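Local coordinates for ASCH domain-containing protein (Enterococcus faecalis, PDB 1T62) that is of unknown function but, as an ASCH-domain member of the PUA-like superfamily, may bind RNA or another nucleic acid, at residues 4-15 / 148-156. Numbering follows the deposited sequence.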
# COMPACT_ATOMS: atom_id res chain seq x y z
N ASN B 4 6.04 -11.72 -3.50
CA ASN B 4 4.62 -11.99 -3.37
C ASN B 4 3.96 -11.83 -4.72
O ASN B 4 3.12 -12.65 -5.12
CB ASN B 4 3.98 -11.03 -2.39
CG ASN B 4 4.66 -11.04 -1.06
OD1 ASN B 4 5.90 -11.03 -0.98
ND2 ASN B 4 3.88 -11.07 0.01
N VAL B 5 4.33 -10.77 -5.44
CA VAL B 5 3.75 -10.49 -6.76
C VAL B 5 4.34 -11.48 -7.75
O VAL B 5 3.62 -12.05 -8.56
CB VAL B 5 4.06 -9.06 -7.23
CG1 VAL B 5 3.04 -8.64 -8.26
CG2 VAL B 5 4.03 -8.09 -6.06
N GLU B 6 5.65 -11.68 -7.69
CA GLU B 6 6.31 -12.61 -8.60
C GLU B 6 5.58 -13.97 -8.49
O GLU B 6 5.32 -14.62 -9.50
CB GLU B 6 7.78 -12.76 -8.20
CG GLU B 6 8.62 -13.64 -9.13
CD GLU B 6 9.99 -13.97 -8.55
OE1 GLU B 6 10.70 -13.02 -8.13
OE2 GLU B 6 10.35 -15.17 -8.51
N VAL B 7 5.26 -14.36 -7.26
CA VAL B 7 4.57 -15.61 -6.92
C VAL B 7 3.09 -15.63 -7.33
O VAL B 7 2.60 -16.58 -7.93
CB VAL B 7 4.66 -15.88 -5.39
CG1 VAL B 7 3.75 -17.01 -4.97
CG2 VAL B 7 6.12 -16.19 -5.00
N PHE B 8 2.38 -14.57 -6.99
CA PHE B 8 0.97 -14.47 -7.34
C PHE B 8 0.82 -14.68 -8.84
O PHE B 8 0.07 -15.54 -9.29
CB PHE B 8 0.45 -13.07 -6.95
CG PHE B 8 -0.99 -12.81 -7.29
CD1 PHE B 8 -1.43 -11.51 -7.56
CD2 PHE B 8 -1.94 -13.83 -7.26
CE1 PHE B 8 -2.77 -11.22 -7.78
CE2 PHE B 8 -3.29 -13.55 -7.48
CZ PHE B 8 -3.70 -12.25 -7.74
N TRP B 9 1.57 -13.91 -9.62
CA TRP B 9 1.47 -14.01 -11.06
C TRP B 9 1.93 -15.36 -11.55
O TRP B 9 1.31 -15.95 -12.44
CB TRP B 9 2.27 -12.90 -11.74
CG TRP B 9 1.72 -12.62 -13.10
CD1 TRP B 9 0.44 -12.21 -13.41
CD2 TRP B 9 2.39 -12.81 -14.33
NE1 TRP B 9 0.28 -12.15 -14.78
CE2 TRP B 9 1.46 -12.52 -15.36
CE3 TRP B 9 3.68 -13.21 -14.66
CZ2 TRP B 9 1.80 -12.62 -16.70
CZ3 TRP B 9 4.01 -13.31 -15.99
CH2 TRP B 9 3.07 -13.02 -17.00
N GLN B 10 3.03 -15.85 -10.99
CA GLN B 10 3.58 -17.16 -11.34
C GLN B 10 2.40 -18.14 -11.21
O GLN B 10 2.01 -18.79 -12.17
CB GLN B 10 4.70 -17.51 -10.36
CG GLN B 10 5.49 -18.79 -10.63
CD GLN B 10 6.44 -19.15 -9.48
OE1 GLN B 10 7.35 -18.39 -9.14
NE2 GLN B 10 6.22 -20.31 -8.87
N ASN B 11 1.82 -18.21 -10.02
CA ASN B 11 0.69 -19.10 -9.81
C ASN B 11 -0.35 -18.89 -10.91
O ASN B 11 -0.96 -19.84 -11.38
CB ASN B 11 0.04 -18.87 -8.44
CG ASN B 11 0.95 -19.23 -7.25
OD1 ASN B 11 1.83 -20.11 -7.35
ND2 ASN B 11 0.72 -18.58 -6.11
N PHE B 12 -0.55 -17.64 -11.33
CA PHE B 12 -1.53 -17.35 -12.37
C PHE B 12 -1.21 -18.02 -13.71
O PHE B 12 -2.08 -18.61 -14.32
CB PHE B 12 -1.66 -15.83 -12.59
CG PHE B 12 -2.65 -15.45 -13.66
CD1 PHE B 12 -4.02 -15.56 -13.44
CD2 PHE B 12 -2.22 -15.03 -14.92
CE1 PHE B 12 -4.94 -15.24 -14.45
CE2 PHE B 12 -3.13 -14.71 -15.93
CZ PHE B 12 -4.50 -14.82 -15.69
N LEU B 13 0.04 -17.93 -14.15
CA LEU B 13 0.44 -18.52 -15.42
C LEU B 13 0.31 -20.04 -15.44
O LEU B 13 0.16 -20.65 -16.50
CB LEU B 13 1.89 -18.16 -15.73
CG LEU B 13 2.23 -16.67 -15.84
CD1 LEU B 13 3.71 -16.51 -16.14
CD2 LEU B 13 1.39 -16.02 -16.94
N ASP B 14 0.38 -20.66 -14.27
CA ASP B 14 0.28 -22.10 -14.19
C ASP B 14 -1.15 -22.59 -14.34
O ASP B 14 -1.41 -23.52 -15.08
CB ASP B 14 0.88 -22.57 -12.87
CG ASP B 14 2.34 -22.20 -12.73
OD1 ASP B 14 2.88 -22.30 -11.61
OD2 ASP B 14 2.95 -21.82 -13.75
N LYS B 15 -2.07 -21.96 -13.63
CA LYS B 15 -3.47 -22.34 -13.70
C LYS B 15 -4.01 -22.39 -15.12
O LYS B 15 -4.85 -23.23 -15.43
CB LYS B 15 -4.33 -21.36 -12.90
CG LYS B 15 -4.23 -21.54 -11.41
CD LYS B 15 -5.16 -20.62 -10.66
CE LYS B 15 -4.72 -19.18 -10.75
NZ LYS B 15 -5.61 -18.33 -9.90
N VAL B 148 -11.87 -8.72 -13.64
CA VAL B 148 -11.04 -9.37 -12.63
C VAL B 148 -10.85 -10.81 -13.07
O VAL B 148 -11.80 -11.60 -13.16
CB VAL B 148 -11.67 -9.31 -11.24
CG1 VAL B 148 -11.05 -10.39 -10.33
CG2 VAL B 148 -11.43 -7.92 -10.66
N VAL B 149 -9.60 -11.12 -13.34
CA VAL B 149 -9.19 -12.41 -13.87
C VAL B 149 -8.58 -13.37 -12.84
O VAL B 149 -8.35 -14.53 -13.13
CB VAL B 149 -8.23 -12.10 -15.07
CG1 VAL B 149 -6.86 -12.68 -14.84
CG2 VAL B 149 -8.87 -12.54 -16.36
N ASP B 150 -8.33 -12.89 -11.63
CA ASP B 150 -7.75 -13.72 -10.58
C ASP B 150 -7.68 -12.95 -9.26
O ASP B 150 -7.41 -11.75 -9.25
CB ASP B 150 -6.35 -14.18 -11.01
CG ASP B 150 -5.75 -15.24 -10.08
OD1 ASP B 150 -4.65 -15.74 -10.39
OD2 ASP B 150 -6.36 -15.58 -9.04
N LEU B 151 -7.95 -13.63 -8.15
CA LEU B 151 -7.89 -13.01 -6.83
C LEU B 151 -6.68 -13.59 -6.11
O LEU B 151 -6.35 -14.76 -6.29
CB LEU B 151 -9.14 -13.34 -6.03
CG LEU B 151 -10.49 -12.80 -6.52
CD1 LEU B 151 -11.58 -13.35 -5.63
CD2 LEU B 151 -10.48 -11.28 -6.51
N TYR B 152 -6.03 -12.77 -5.28
CA TYR B 152 -4.86 -13.20 -4.52
C TYR B 152 -5.31 -13.89 -3.27
O TYR B 152 -5.51 -13.25 -2.24
CB TYR B 152 -3.99 -12.00 -4.16
CG TYR B 152 -2.75 -12.33 -3.34
CD1 TYR B 152 -2.75 -12.19 -1.95
CD2 TYR B 152 -1.56 -12.73 -3.97
CE1 TYR B 152 -1.58 -12.44 -1.20
CE2 TYR B 152 -0.39 -12.99 -3.22
CZ TYR B 152 -0.41 -12.84 -1.84
OH TYR B 152 0.73 -13.06 -1.10
N THR B 153 -5.48 -15.20 -3.36
CA THR B 153 -5.92 -16.02 -2.24
C THR B 153 -4.75 -16.64 -1.49
O THR B 153 -4.95 -17.39 -0.54
CB THR B 153 -6.84 -17.16 -2.71
OG1 THR B 153 -6.17 -17.93 -3.71
CG2 THR B 153 -8.14 -16.60 -3.28
N GLU B 154 -3.52 -16.35 -1.93
CA GLU B 154 -2.33 -16.86 -1.25
C GLU B 154 -2.28 -16.20 0.12
O GLU B 154 -1.58 -16.65 1.03
CB GLU B 154 -1.07 -16.50 -2.04
CG GLU B 154 -0.88 -17.31 -3.31
CD GLU B 154 -1.70 -16.82 -4.49
OE1 GLU B 154 -2.80 -16.26 -4.29
OE2 GLU B 154 -1.23 -17.01 -5.64
N LYS B 155 -3.05 -15.11 0.24
CA LYS B 155 -3.19 -14.29 1.44
C LYS B 155 -3.72 -15.06 2.65
O LYS B 155 -3.45 -14.68 3.79
CB LYS B 155 -4.12 -13.11 1.13
CG LYS B 155 -4.14 -12.00 2.18
CD LYS B 155 -5.12 -10.87 1.79
CE LYS B 155 -4.78 -10.27 0.42
NZ LYS B 155 -5.73 -9.22 -0.02
N GLU B 156 -4.48 -16.13 2.40
CA GLU B 156 -5.06 -16.93 3.48
C GLU B 156 -4.12 -18.00 4.03
O GLU B 156 -4.52 -18.79 4.89
CB GLU B 156 -6.36 -17.60 3.02
CG GLU B 156 -7.54 -16.66 2.87
CD GLU B 156 -8.04 -16.57 1.43
OE1 GLU B 156 -8.42 -17.62 0.85
OE2 GLU B 156 -8.05 -15.45 0.87
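Phe8 and Tyr152 form a T-shaped aromatic pair, a worked example of how a terminal helix can be packed against the end of a sheet strand. The tyrosine turns its edge to the phenylalanine face, the planes standing at 89°. The centroids of the Phe8 and Tyr152 rings are 5.0 Å apart. Tyr152 CB sits over the same face, 3.8 Å from the centroid of the Phe8 ring, and adds a CH-pi contact. With CG anti to the backbone N (chi1 178°), Phe8 reaches off the helix toward the chain leaving the strand, and Leu151 O lies at its rim. Ile73 and Ile84 of the sheet also pack on this phenylalanine.

One helical turn after Phe8, Phe12 faces Asp150 on the strand. Asp150 OD1 lies near the plane of the Phe12 ring, at its edge by CD1. Asp150 OD1 also takes a weak hydrogen bond from Lys15 NZ at 2.8 Å, part of a salt bridge. Phe12 CE1 meets Val149 CG1 beside it.

Beyond the strand, Glu154 folds back through a bend at chi2, bringing OE2 to the Phe8 edge. There Asn11 ND2 donates to the anti lone pair of Glu154 OE2, amide and carboxylate almost coplanar; the modelled 2.5 Å is short, and at this resolution its exact length is doubtful.

Ile84 of strand 81-94 is opposed by two residues, Val149 and Asp150, the pattern of a classic beta bulge. The N-terminal helix 2-16 thus packs across the bulged end of strand 140-151 and its exit, on the sheet of an ASCH domain, a member of the PUA clan.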